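Local atomic coordinates of argininosuccinate lyase (Chelativorans sp., PDB entry 6RXA), a protein that is a C-N lyase of the aspartase/fumarase superfamily, known as EDDS lyase, and probably splits argininosuccinate into fumarate and L-arginine. Residues 51-56 / 212-217; 121-126 / 330-335; 227-232 / 316-321; 141-146 / 456-461. The protein carries 2 engineered substitutions. All blocks are in the same frame, centred on the assembly; numbering follows the deposited sequence. Where two conformers were deposited one is given.

Contacts 2 and 4 both use helix 112-147, and their centres lie about 28 Å apart. Contact 4 pairs that helix with helix 451-500, and contact 2 with helix 329-348. Contacts 1 and 3 sit together toward one end of the chain, centres about 22 Å apart, and both touch the second subunit. Contact 3 is the one next to the active site. There the side chain of the engineered M320 lies about 3 Å from that of N113, a residue seen to bind succinate, and about 4 Å from a bound formate. Contact 4 lies on the opposite side of the chain's centre, its own centre about 44 Å from that of contact 3.

Contact 1 of 4, residues 51-56 / 212-217; sequences VVMLTE and RDRTSA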
loop_
_atom_site.group_PDB
_atom_site.type_symbol
_atom_site.label_atom_id
_atom_site.label_comp_id
_atom_site.label_asym_id
_atom_site.label_seq_id
_atom_site.Cartn_x
_atom_site.Cartn_y
_atom_site.Cartn_z
ATOM N N VAL A 51 -22.660 32.688 9.386
ATOM C CA VAL A 51 -23.759 33.647 9.481
ATOM C C VAL A 51 -23.434 34.775 10.455
ATOM O O VAL A 51 -23.712 35.946 10.173
ATOM C CB VAL A 51 -25.060 32.906 9.840
ATOM C CG1 VAL A 51 -26.118 33.874 10.315
ATOM C CG2 VAL A 51 -25.555 32.102 8.644
ATOM N N VAL A 52 -22.858 34.449 11.615
ATOM C CA VAL A 52 -22.436 35.482 12.562
ATOM C C VAL A 52 -21.430 36.429 11.911
ATOM O O VAL A 52 -21.554 37.656 12.012
ATOM C CB VAL A 52 -21.881 34.839 13.846
ATOM C CG1 VAL A 52 -21.208 35.883 14.720
ATOM C CG2 VAL A 52 -22.994 34.138 14.603
ATOM N N MET A 53 -20.444 35.876 11.213
ATOM C CA MET A 53 -19.469 36.715 10.520
ATOM C C MET A 53 -20.139 37.593 9.472
ATOM O O MET A 53 -19.815 38.778 9.356
ATOM C CB MET A 53 -18.375 35.841 9.899
ATOM C CG MET A 53 -17.309 36.615 9.123
ATOM S SD MET A 53 -17.776 36.900 7.403
ATOM C CE MET A 53 -17.827 35.224 6.774
ATOM N N LEU A 54 -21.065 37.036 8.687
ATOM C CA LEU A 54 -21.743 37.855 7.689
ATOM C C LEU A 54 -22.493 38.995 8.351
ATOM O O LEU A 54 -22.634 40.076 7.765
ATOM C CB LEU A 54 -22.735 37.034 6.880
ATOM C CG LEU A 54 -22.214 35.943 5.964
ATOM C CD1 LEU A 54 -23.370 35.265 5.258
ATOM C CD2 LEU A 54 -21.249 36.518 4.945
ATOM N N THR A 55 -22.992 38.767 9.569
ATOM C CA THR A 55 -23.698 39.812 10.301
ATOM C C THR A 55 -22.733 40.907 10.745
ATOM O O THR A 55 -23.013 42.099 10.573
ATOM C CB THR A 55 -24.400 39.206 11.510
ATOM O OG1 THR A 55 -25.144 38.057 11.100
ATOM C CG2 THR A 55 -25.388 40.225 12.109
ATOM N N GLU A 56 -21.581 40.519 11.308
ATOM C CA GLU A 56 -20.565 41.504 11.666
ATOM C C GLU A 56 -20.175 42.348 10.461
ATOM O O GLU A 56 -19.897 43.546 10.594
ATOM C CB GLU A 56 -19.312 40.816 12.219
ATOM C CG GLU A 56 -19.506 40.053 13.515
ATOM C CD GLU A 56 -18.188 39.684 14.189
ATOM O OE1 GLU A 56 -18.229 39.161 15.326
ATOM O OE2 GLU A 56 -17.112 39.916 13.591
ATOM N N ARG A 212 -12.226 36.622 7.159
ATOM C CA ARG A 212 -11.860 35.221 7.314
ATOM C C ARG A 212 -11.312 34.928 8.700
ATOM O O ARG A 212 -11.487 33.814 9.213
ATOM C CB ARG A 212 -10.840 34.851 6.242
ATOM C CG ARG A 212 -11.360 34.970 4.812
ATOM C CD ARG A 212 -10.374 34.339 3.813
ATOM N NE ARG A 212 -10.133 32.946 4.155
ATOM C CZ ARG A 212 -9.033 32.261 3.851
ATOM N NH1 ARG A 212 -8.042 32.822 3.156
ATOM N NH2 ARG A 212 -8.929 31.001 4.251
ATOM N N ASP A 213 -10.662 35.907 9.325
ATOM C CA ASP A 213 -10.132 35.709 10.666
ATOM C C ASP A 213 -11.246 35.547 11.696
ATOM O O ASP A 213 -11.076 34.810 12.674
ATOM C CB ASP A 213 -9.228 36.884 11.045
ATOM C CG ASP A 213 -7.928 36.905 10.260
ATOM O OD1 ASP A 213 -7.356 35.824 10.032
ATOM O OD2 ASP A 213 -7.479 38.005 9.880
ATOM N N ARG A 214 -12.384 36.219 11.510
ATOM C CA ARG A 214 -13.472 36.087 12.477
ATOM C C ARG A 214 -14.089 34.694 12.415
ATOM O O ARG A 214 -14.331 34.061 13.453
ATOM C CB ARG A 214 -14.538 37.154 12.228
ATOM C CG ARG A 214 -15.858 36.955 13.007
ATOM C CD ARG A 214 -15.734 37.186 14.520
ATOM N NE ARG A 214 -14.961 38.385 14.813
ATOM C CZ ARG A 214 -13.895 38.421 15.607
ATOM N NH1 ARG A 214 -13.256 39.566 15.783
ATOM N NH2 ARG A 214 -13.486 37.328 16.245
ATOM N N THR A 215 -14.396 34.210 11.209
ATOM C CA THR A 215 -14.989 32.883 11.099
ATOM C C THR A 215 -14.058 31.848 11.709
ATOM O O THR A 215 -14.497 30.942 12.428
ATOM C CB THR A 215 -15.244 32.560 9.627
ATOM O OG1 THR A 215 -15.726 33.736 8.956
ATOM C CG2 THR A 215 -16.271 31.462 9.499
ATOM N N SER A 216 -12.761 31.989 11.430
ATOM C CA SER A 216 -11.745 31.089 11.963
ATOM C C SER A 216 -11.742 31.103 13.485
ATOM O O SER A 216 -11.774 30.048 14.123
ATOM C CB SER A 216 -10.386 31.520 11.408
ATOM O OG SER A 216 -9.339 30.711 11.895
ATOM N N ALA A 217 -11.752 32.293 14.085
ATOM C CA ALA A 217 -11.738 32.401 15.539
ATOM C C ALA A 217 -12.998 31.811 16.155
ATOM O O ALA A 217 -12.936 31.131 17.188
ATOM C CB ALA A 217 -11.586 33.872 15.923
#
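An antiparallel helix pair joins the C-terminal end of helix 35-56 to the short helix 212-218, with M53 and E56 meeting R214 and T215. The axes of the two segments approach to 9.2 Å, with 144° between their N-to-C directions. The CA atoms of M53 and T215 are the nearest across the pair.

The polar part lies at the outer edge. R214 NE gives a hydrogen bond to E56 OE2 at 2.9 Å, and this is also a salt bridge. The bond is bent, with an N-H...O angle of 133°. OE2 is met on its syn side and lies near the guanidinium plane. The carboxylate and guanidinium planes are turned 60° apart, so the groups do not pair flat. The R214 chain bends at chi2 and chi3, which lays CD against the carboxylate, 3.3 Å from E56 OE1.

The inner part is buried. M53 crosses T215 obliquely. M53 CG is 3.3 Å and M53 CE 3.4 Å from T215 OG1, a hydroxyl that also makes a weak hydrogen bond to N211 O. M53 CB lies 4.2 Å from R214 CG. With an alanine at R214, E56 would probably lose its charge partner here and a gap would open beside M53 CB.

Away from this face, D213 forms a salt bridge with K446 of the second subunit. V52 packs on helix 451-500.

The chemistry is graded. Inside, the carbons of M53 lie against a hydroxyl oxygen and the aliphatic part of R214. A single-point ion pair spans the edge, where solvent near exposed E56 would be expected to weaken its pull.

Contact 2 of 4, residues 121-126 / 330-335; sequences RMFLRD and RSIDAL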
loop_
_atom_site.group_PDB
_atom_site.type_symbol
_atom_site.label_atom_id
_atom_site.label_comp_id
_atom_site.label_asym_id
_atom_site.label_seq_id
_atom_site.Cartn_x
_atom_site.Cartn_y
_atom_site.Cartn_z
ATOM N N ARG A 121 -11.909 19.090 8.735
ATOM C CA ARG A 121 -10.838 19.500 9.636
ATOM C C ARG A 121 -11.323 19.573 11.084
ATOM O O ARG A 121 -10.602 19.174 12.006
ATOM C CB ARG A 121 -10.259 20.849 9.201
ATOM C CG ARG A 121 -9.332 20.808 7.990
ATOM C CD ARG A 121 -9.054 22.238 7.507
ATOM N NE ARG A 121 -8.079 22.250 6.422
ATOM C CZ ARG A 121 -6.761 22.212 6.603
ATOM N NH1 ARG A 121 -6.256 22.179 7.825
ATOM N NH2 ARG A 121 -5.961 22.212 5.550
ATOM N N MET A 122 -12.536 20.093 11.314
ATOM C CA MET A 122 -13.032 20.161 12.685
ATOM C C MET A 122 -13.256 18.768 13.261
ATOM O O MET A 122 -12.962 18.516 14.438
ATOM C CB MET A 122 -14.326 20.968 12.722
ATOM C CG MET A 122 -14.137 22.432 12.396
ATOM S SD MET A 122 -15.689 23.361 12.461
ATOM C CE MET A 122 -15.919 23.540 14.214
ATOM N N PHE A 123 -13.775 17.853 12.445
ATOM C CA PHE A 123 -13.917 16.466 12.866
ATOM C C PHE A 123 -12.559 15.850 13.182
ATOM O O PHE A 123 -12.371 15.283 14.262
ATOM C CB PHE A 123 -14.630 15.664 11.773
ATOM C CG PHE A 123 -14.542 14.182 11.963
ATOM C CD1 PHE A 123 -15.189 13.575 13.022
ATOM C CD2 PHE A 123 -13.804 13.406 11.091
ATOM C CE1 PHE A 123 -15.081 12.209 13.213
ATOM C CE2 PHE A 123 -13.709 12.031 11.275
ATOM C CZ PHE A 123 -14.351 11.446 12.331
ATOM N N LEU A 124 -11.598 15.959 12.256
ATOM C CA LEU A 124 -10.281 15.369 12.485
ATOM C C LEU A 124 -9.594 16.003 13.688
ATOM O O LEU A 124 -8.888 15.320 14.442
ATOM C CB LEU A 124 -9.392 15.471 11.247
ATOM C CG LEU A 124 -9.865 14.668 10.041
ATOM C CD1 LEU A 124 -8.937 14.877 8.845
ATOM C CD2 LEU A 124 -10.001 13.180 10.370
ATOM N N ARG A 125 -9.788 17.318 13.877
ATOM C CA ARG A 125 -9.195 18.026 15.010
ATOM C C ARG A 125 -9.684 17.436 16.328
ATOM O O ARG A 125 -8.881 17.129 17.217
ATOM C CB ARG A 125 -9.551 19.512 14.895
ATOM C CG ARG A 125 -9.059 20.394 16.011
ATOM C CD ARG A 125 -9.438 21.857 15.755
ATOM N NE ARG A 125 -10.875 22.072 15.889
ATOM C CZ ARG A 125 -11.488 23.224 15.631
ATOM N NH1 ARG A 125 -10.800 24.272 15.189
ATOM N NH2 ARG A 125 -12.790 23.324 15.822
ATOM N N ASP A 126 -11.000 17.252 16.470
ATOM C CA ASP A 126 -11.519 16.634 17.688
ATOM C C ASP A 126 -11.001 15.206 17.829
ATOM O O ASP A 126 -10.644 14.776 18.934
ATOM C CB ASP A 126 -13.046 16.656 17.693
ATOM C CG ASP A 126 -13.628 17.921 18.352
ATOM O OD1 ASP A 126 -12.888 18.743 18.931
ATOM O OD2 ASP A 126 -14.858 18.098 18.283
ATOM N N ARG A 330 -14.631 5.059 11.347
ATOM C CA ARG A 330 -14.384 3.696 11.803
ATOM C C ARG A 330 -12.892 3.406 11.934
ATOM O O ARG A 330 -12.496 2.623 12.798
ATOM C CB ARG A 330 -15.061 2.671 10.896
ATOM C CG ARG A 330 -14.615 2.640 9.454
ATOM C CD ARG A 330 -15.455 1.618 8.668
ATOM N NE ARG A 330 -16.885 1.942 8.691
ATOM C CZ ARG A 330 -17.787 1.377 9.498
ATOM N NH1 ARG A 330 -17.438 0.429 10.367
ATOM N NH2 ARG A 330 -19.052 1.761 9.432
ATOM N N SER A 331 -12.054 4.022 11.097
ATOM C CA SER A 331 -10.616 3.809 11.207
ATOM C C SER A 331 -10.074 4.406 12.496
ATOM O O SER A 331 -9.293 3.772 13.213
ATOM C CB SER A 331 -9.933 4.417 9.986
ATOM O OG SER A 331 -8.544 4.247 10.038
ATOM N N ILE A 332 -10.479 5.634 12.815
ATOM C CA ILE A 332 -10.020 6.237 14.055
ATOM C C ILE A 332 -10.573 5.469 15.240
ATOM O O ILE A 332 -9.871 5.235 16.232
ATOM C CB ILE A 332 -10.378 7.733 14.097
ATOM C CG1 ILE A 332 -9.675 8.452 12.946
ATOM C CG2 ILE A 332 -9.969 8.319 15.428
ATOM C CD1 ILE A 332 -10.256 9.839 12.627
ATOM N N ASP A 333 -11.842 5.052 15.156
ATOM C CA ASP A 333 -12.429 4.302 16.255
ATOM C C ASP A 333 -11.645 3.025 16.537
ATOM O O ASP A 333 -11.486 2.638 17.699
ATOM C CB ASP A 333 -13.874 3.951 15.938
ATOM C CG ASP A 333 -14.784 5.153 15.900
ATOM O OD1 ASP A 333 -14.410 6.230 16.403
ATOM O OD2 ASP A 333 -15.899 4.996 15.373
ATOM N N ALA A 334 -11.153 2.355 15.488
ATOM C CA ALA A 334 -10.357 1.146 15.689
ATOM C C ALA A 334 -9.058 1.452 16.421
ATOM O O ALA A 334 -8.640 0.696 17.307
ATOM C CB ALA A 334 -10.036 0.497 14.344
ATOM N N LEU A 335 -8.384 2.539 16.031
ATOM C CA LEU A 335 -7.156 2.943 16.698
ATOM C C LEU A 335 -7.396 3.179 18.176
ATOM O O LEU A 335 -6.600 2.745 19.016
ATOM C CB LEU A 335 -6.600 4.204 16.033
ATOM C CG LEU A 335 -5.332 4.788 16.654
ATOM C CD1 LEU A 335 -4.544 5.574 15.593
ATOM C CD2 LEU A 335 -5.618 5.701 17.846
#
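I332 holds CG1 opposite its carbonyl carbon (chi1 -62°) and extends on through chi2 (163°), which carries CD1 out toward helix 112-147. L124 has the same first torsion (chi1 -66°), and its CD2 branch is the one that meets I332. CD2 of L124 lies 4.0 Å from CD1 of I332, and the two side chains lie roughly perpendicular. The F123 ring comes to the same methyl from the neighbouring position. Its CE2 is 4.3 Å from I332 CD1, an oblique approach.

The backbones stay well apart, with the CA atoms of L124 and I332 9.3 Å from each other. Between these two segments only side-chain ends meet. The buried area is small, 77 Å² for both sides together.

Other helices complete the surroundings. F123 touches L35 and A38 of helix 35-56, and L124 touches H241 of helix 236-262. D333 forms a salt bridge with R130, a second link between helices 112-147 and 329-348, and R330 forms one with D29.

All three touching residues are buried, and the contact has no hydrogen bond. One isoleucine methyl shared by a leucine methyl and a ring gives undirected van der Waals attraction, which by itself sets no particular orientation.

Contact 3 of 4, residues 227-232 / 316-321; sequences NSIEGV and IEYQMS. Engineered in segment 316-321: M320 (natural residue Tyr).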
loop_
_atom_site.group_PDB
_atom_site.type_symbol
_atom_site.label_atom_id
_atom_site.label_comp_id
_atom_site.label_asym_id
_atom_site.label_seq_id
_atom_site.Cartn_x
_atom_site.Cartn_y
_atom_site.Cartn_z
ATOM N N ASN A 227 -4.087 30.628 0.939
ATOM C CA ASN A 227 -4.429 30.593 -0.477
ATOM C C ASN A 227 -5.714 29.803 -0.705
ATOM O O ASN A 227 -5.904 28.719 -0.148
ATOM C CB ASN A 227 -3.267 29.999 -1.264
ATOM C CG ASN A 227 -3.560 29.905 -2.729
ATOM O OD1 ASN A 227 -4.226 28.968 -3.168
ATOM N ND2 ASN A 227 -3.055 30.867 -3.508
ATOM N N SER A 228 -6.618 30.387 -1.501
ATOM C CA SER A 228 -7.954 29.820 -1.666
ATOM C C SER A 228 -7.937 28.473 -2.380
ATOM O O SER A 228 -8.786 27.619 -2.093
ATOM C CB SER A 228 -8.857 30.794 -2.416
ATOM O OG SER A 228 -8.326 31.098 -3.694
ATOM N N ILE A 229 -7.002 28.254 -3.313
ATOM C CA ILE A 229 -6.879 26.932 -3.918
ATOM C C ILE A 229 -6.411 25.929 -2.874
ATOM O O ILE A 229 -6.971 24.837 -2.740
ATOM C CB ILE A 229 -5.947 26.953 -5.145
ATOM C CG1 ILE A 229 -6.555 27.779 -6.271
ATOM C CG2 ILE A 229 -5.649 25.530 -5.610
ATOM C CD1 ILE A 229 -5.501 28.277 -7.241
ATOM N N GLU A 230 -5.382 26.285 -2.108
ATOM C CA GLU A 230 -4.933 25.393 -1.044
ATOM C C GLU A 230 -6.066 25.116 -0.061
ATOM O O GLU A 230 -6.161 24.004 0.469
ATOM C CB GLU A 230 -3.709 25.994 -0.350
ATOM C CG GLU A 230 -3.106 25.153 0.770
ATOM C CD GLU A 230 -2.478 23.850 0.310
ATOM O OE1 GLU A 230 -2.629 23.445 -0.871
ATOM O OE2 GLU A 230 -1.813 23.215 1.153
ATOM N N GLY A 231 -6.943 26.096 0.154
ATOM C CA GLY A 231 -8.051 25.904 1.076
ATOM C C GLY A 231 -8.996 24.784 0.670
ATOM O O GLY A 231 -9.545 24.089 1.525
ATOM N N VAL A 232 -9.217 24.606 -0.638
ATOM C CA VAL A 232 -10.119 23.547 -1.100
ATOM C C VAL A 232 -9.413 22.317 -1.660
ATOM O O VAL A 232 -9.943 21.197 -1.575
ATOM C CB VAL A 232 -11.181 24.064 -2.104
ATOM C CG1 VAL A 232 -12.044 25.148 -1.445
ATOM C CG2 VAL A 232 -10.541 24.550 -3.412
ATOM N N ILE A 316 -4.866 12.940 -9.286
ATOM C CA ILE A 316 -5.614 14.134 -9.668
ATOM C C ILE A 316 -4.686 15.314 -9.945
ATOM O O ILE A 316 -3.462 15.159 -9.988
ATOM C CB ILE A 316 -6.675 14.473 -8.597
ATOM C CG1 ILE A 316 -6.017 14.756 -7.243
ATOM C CG2 ILE A 316 -7.673 13.310 -8.480
ATOM C CD1 ILE A 316 -6.915 15.428 -6.223
ATOM N N GLU A 317 -5.268 16.490 -10.172
ATOM C CA GLU A 317 -4.554 17.752 -10.290
ATOM C C GLU A 317 -4.579 18.475 -8.940
ATOM O O GLU A 317 -5.090 17.953 -7.942
ATOM C CB GLU A 317 -5.158 18.602 -11.408
ATOM C CG GLU A 317 -4.997 17.985 -12.804
ATOM C CD GLU A 317 -5.859 16.760 -13.028
ATOM O OE1 GLU A 317 -7.087 16.849 -12.769
ATOM O OE2 GLU A 317 -5.309 15.733 -13.482
ATOM N N TYR A 318 -4.010 19.686 -8.888
ATOM C CA TYR A 318 -3.977 20.445 -7.633
ATOM C C TYR A 318 -5.249 21.283 -7.553
ATOM O O TYR A 318 -5.237 22.517 -7.581
ATOM C CB TYR A 318 -2.702 21.282 -7.461
ATOM C CG TYR A 318 -2.372 21.324 -5.982
ATOM C CD1 TYR A 318 -1.642 20.313 -5.391
ATOM C CD2 TYR A 318 -2.872 22.317 -5.167
ATOM C CE1 TYR A 318 -1.413 20.303 -4.023
ATOM C CE2 TYR A 318 -2.645 22.317 -3.792
ATOM C CZ TYR A 318 -1.909 21.304 -3.227
ATOM O OH TYR A 318 -1.683 21.296 -1.857
ATOM N N GLN A 319 -6.360 20.547 -7.459
ATOM C CA GLN A 319 -7.702 21.086 -7.539
ATOM C C GLN A 319 -8.586 20.492 -6.453
ATOM O O GLN A 319 -8.305 19.423 -5.907
ATOM C CB GLN A 319 -8.374 20.629 -8.849
ATOM C CG GLN A 319 -7.789 21.194 -10.106
ATOM C CD GLN A 319 -8.397 20.593 -11.360
ATOM O OE1 GLN A 319 -9.478 19.991 -11.330
ATOM N NE2 GLN A 319 -7.691 20.739 -12.483
ATOM N N MET A 320 -9.681 21.182 -6.163
ATOM C CA MET A 320 -10.811 20.529 -5.514
ATOM C C MET A 320 -11.252 19.357 -6.380
ATOM O O MET A 320 -11.400 19.494 -7.598
ATOM C CB MET A 320 -11.951 21.528 -5.392
ATOM C CG MET A 320 -13.250 20.931 -4.925
ATOM S SD MET A 320 -13.135 20.566 -3.184
ATOM C CE MET A 320 -14.584 19.527 -2.958
ATOM N N SER A 321 -11.471 18.210 -5.749
ATOM C CA SER A 321 -11.842 16.992 -6.443
ATOM C C SER A 321 -12.709 16.152 -5.525
ATOM O O SER A 321 -12.380 15.975 -4.351
ATOM C CB SER A 321 -10.586 16.191 -6.796
ATOM O OG SER A 321 -10.898 14.891 -7.267
HETATM O O HOH W 1 -1.200 20.683 1.218
#
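E230 reaches Y318 with its carboxylate. From CB the chain runs to CG, which lies anti to the backbone N (chi1 -179°), and then bends at chi2 (67°). This turn brings CD to 3.4 Å from Y318 OH. OE1 goes furthest: it accepts from Y318 OH at 2.5 Å through its syn lone pair. It also lies at the ring edge, 3.1 Å from Y318 CE2. The carboxylate and ring planes are only 8° apart. OE2 takes a hydrogen bond from a water at 2.6 Å, and the same water donates to Y318 OH. Hydroxyl and water thus close a ring with the carboxylate, both of its oxygens accepting. OE2 is also salt-bridged to K181 of the second subunit, which would favour a charged carboxylate.

With an alanine here, Y318 OH would probably lose its acceptor, and K181 of the second subunit its counter-charge.

E230 sits in the first turn of helix 228-233, where N227 is the N-cap. N227 OD1 accepts from E230 N at 3.1 Å, and weakly from I229 N. Across from it, Y318 is the centre of an inverse gamma turn in the loop before helix 329-348.

I229 CG2 meets that turn, 3.6 Å from Y318 O, and lies near the ring plane at its edge. V232 crosses M320, an engineered substitution for tyrosine. V232 CG2 is 3.9 Å from M320 CB. M320 was deposited in two conformers, and its side chain also touches N113, a residue seen to bind succinate and fumarate. The V232 carbonyl O is hydrogen-bonded to R324 NH1.

Contact 4 of 4, residues 141-146 / 456-461; sequences AVVHKA and ASIDDA
V143 and A146 of helix 112-147 pack against I458 and A461 of helix 451-500. This is an antiparallel pair of long helices, consistent with the helical bundle at the centre of aspartase/fumarase enzymes. The axes of the two segments come within 10.3 Å, with a signed crossing angle of -146°. Each helix offers two residues three positions apart, which places them on one face. V143 and I458 have the nearest CA atoms, 6.5 Å from each other.

Methyl-to-methyl contacts make up most of the interface. V143 uses both branches. Its CG1, anti to the backbone N (chi1 173°), lies 4.1 Å from I458 CG2. Its CG2 turns to the other partner, 4.0 Å from A461 CB. The V143 and I458 side chains run alongside one another, pointing opposite ways. I458 continues beyond V143 and puts CD1 4.1 Å from A146 CB. The alanine side chains are a single CB each, and the larger valine and isoleucine lie against them.

There are no hydrogen bonds or ion pairs across these segments. The four touching residues are buried. Two nearby charged groups have partners elsewhere: K145 NZ bonds to R347 O and L349 O at the end of helix 329-348 and beyond, and D459 pairs with K455 on its own helix.

Helix 168-193 packs on three of these residues. Its M173 touches I458 and A461, and its S176 touches V143.

A side chain also meets backbone here, where I458 CD1 rests 3.9 Å from the carbonyl carbon C of A146.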
loop_
_atom_site.group_PDB
_atom_site.type_symbol
_atom_site.label_atom_id
_atom_site.label_comp_id
_atom_site.label_asym_id
_atom_site.label_seq_id
_atom_site.Cartn_x
_atom_site.Cartn_y
_atom_site.Cartn_z
ATOM N N ALA A 141 0.279 4.361 31.380
ATOM C CA ALA A 141 0.270 2.976 31.838
ATOM C C ALA A 141 1.642 2.330 31.685
ATOM O O ALA A 141 2.085 1.583 32.568
ATOM C CB ALA A 141 -0.789 2.185 31.084
ATOM N N VAL A 142 2.327 2.615 30.579
ATOM C CA VAL A 142 3.658 2.065 30.309
ATOM C C VAL A 142 4.666 2.545 31.346
ATOM O O VAL A 142 5.427 1.750 31.907
ATOM C CB VAL A 142 4.076 2.456 28.881
ATOM C CG1 VAL A 142 5.561 2.264 28.631
ATOM C CG2 VAL A 142 3.249 1.677 27.853
ATOM N N VAL A 143 4.716 3.856 31.592
ATOM C CA VAL A 143 5.703 4.409 32.515
ATOM C C VAL A 143 5.403 3.988 33.948
ATOM O O VAL A 143 6.314 3.636 34.712
ATOM C CB VAL A 143 5.751 5.940 32.375
ATOM C CG1 VAL A 143 6.653 6.545 33.439
ATOM C CG2 VAL A 143 6.240 6.337 31.009
ATOM N N HIS A 144 4.126 4.013 34.338
ATOM C CA HIS A 144 3.763 3.642 35.703
ATOM C C HIS A 144 4.030 2.160 35.953
ATOM O O HIS A 144 4.454 1.777 37.050
ATOM C CB HIS A 144 2.318 4.047 35.979
ATOM C CG HIS A 144 2.063 5.511 35.765
ATOM N ND1 HIS A 144 0.804 6.069 35.832
ATOM C CD2 HIS A 144 2.910 6.530 35.477
ATOM C CE1 HIS A 144 0.887 7.368 35.598
ATOM N NE2 HIS A 144 2.152 7.672 35.371
ATOM N N LYS A 145 3.820 1.317 34.933
ATOM C CA LYS A 145 4.199 -0.093 35.030
ATOM C C LYS A 145 5.712 -0.244 35.147
ATOM O O LYS A 145 6.205 -1.010 35.984
ATOM C CB LYS A 145 3.656 -0.850 33.815
ATOM C CG LYS A 145 3.729 -2.378 33.897
ATOM C CD LYS A 145 2.702 -2.986 34.842
ATOM C CE LYS A 145 2.549 -4.484 34.593
ATOM N NZ LYS A 145 1.431 -5.044 35.395
ATOM N N ALA A 146 6.468 0.497 34.334
ATOM C CA ALA A 146 7.923 0.411 34.407
ATOM C C ALA A 146 8.423 0.714 35.810
ATOM O O ALA A 146 9.358 0.067 36.301
ATOM C CB ALA A 146 8.560 1.382 33.416
ATOM N N ALA A 456 16.124 7.273 36.147
ATOM C CA ALA A 456 16.356 8.581 35.548
ATOM C C ALA A 456 15.440 8.801 34.354
ATOM O O ALA A 456 14.860 9.885 34.196
ATOM C CB ALA A 456 17.818 8.724 35.122
ATOM N N SER A 457 15.295 7.776 33.504
ATOM C CA SER A 457 14.414 7.885 32.349
ATOM C C SER A 457 12.965 8.023 32.780
ATOM O O SER A 457 12.192 8.756 32.148
ATOM C CB SER A 457 14.573 6.662 31.445
ATOM O OG SER A 457 15.779 6.742 30.704
ATOM N N ILE A 458 12.570 7.316 33.839
ATOM C CA ILE A 458 11.205 7.444 34.343
ATOM C C ILE A 458 10.956 8.862 34.836
ATOM O O ILE A 458 9.925 9.466 34.520
ATOM C CB ILE A 458 10.918 6.392 35.430
ATOM C CG1 ILE A 458 10.826 4.997 34.797
ATOM C CG2 ILE A 458 9.633 6.750 36.190
ATOM C CD1 ILE A 458 10.758 3.877 35.818
ATOM N N ASP A 459 11.898 9.418 35.611
ATOM C CA ASP A 459 11.740 10.784 36.097
ATOM C C ASP A 459 11.565 11.752 34.932
ATOM O O ASP A 459 10.696 12.636 34.962
ATOM C CB ASP A 459 12.961 11.190 36.926
ATOM C CG ASP A 459 13.051 10.469 38.261
ATOM O OD1 ASP A 459 12.071 9.833 38.691
ATOM O OD2 ASP A 459 14.125 10.555 38.898
ATOM N N ASP A 460 12.369 11.585 33.882
ATOM C CA ASP A 460 12.248 12.445 32.714
ATOM C C ASP A 460 10.896 12.261 32.032
ATOM O O ASP A 460 10.271 13.239 31.600
ATOM C CB ASP A 460 13.382 12.155 31.730
ATOM C CG ASP A 460 14.706 12.750 32.181
ATOM O OD1 ASP A 460 14.695 13.534 33.156
ATOM O OD2 ASP A 460 15.748 12.431 31.564
ATOM N N ALA A 461 10.435 11.010 31.910
ATOM C CA ALA A 461 9.172 10.743 31.230
ATOM C C ALA A 461 7.994 11.292 32.022
ATOM O O ALA A 461 7.004 11.758 31.439
ATOM C CB ALA A 461 9.021 9.239 30.997
#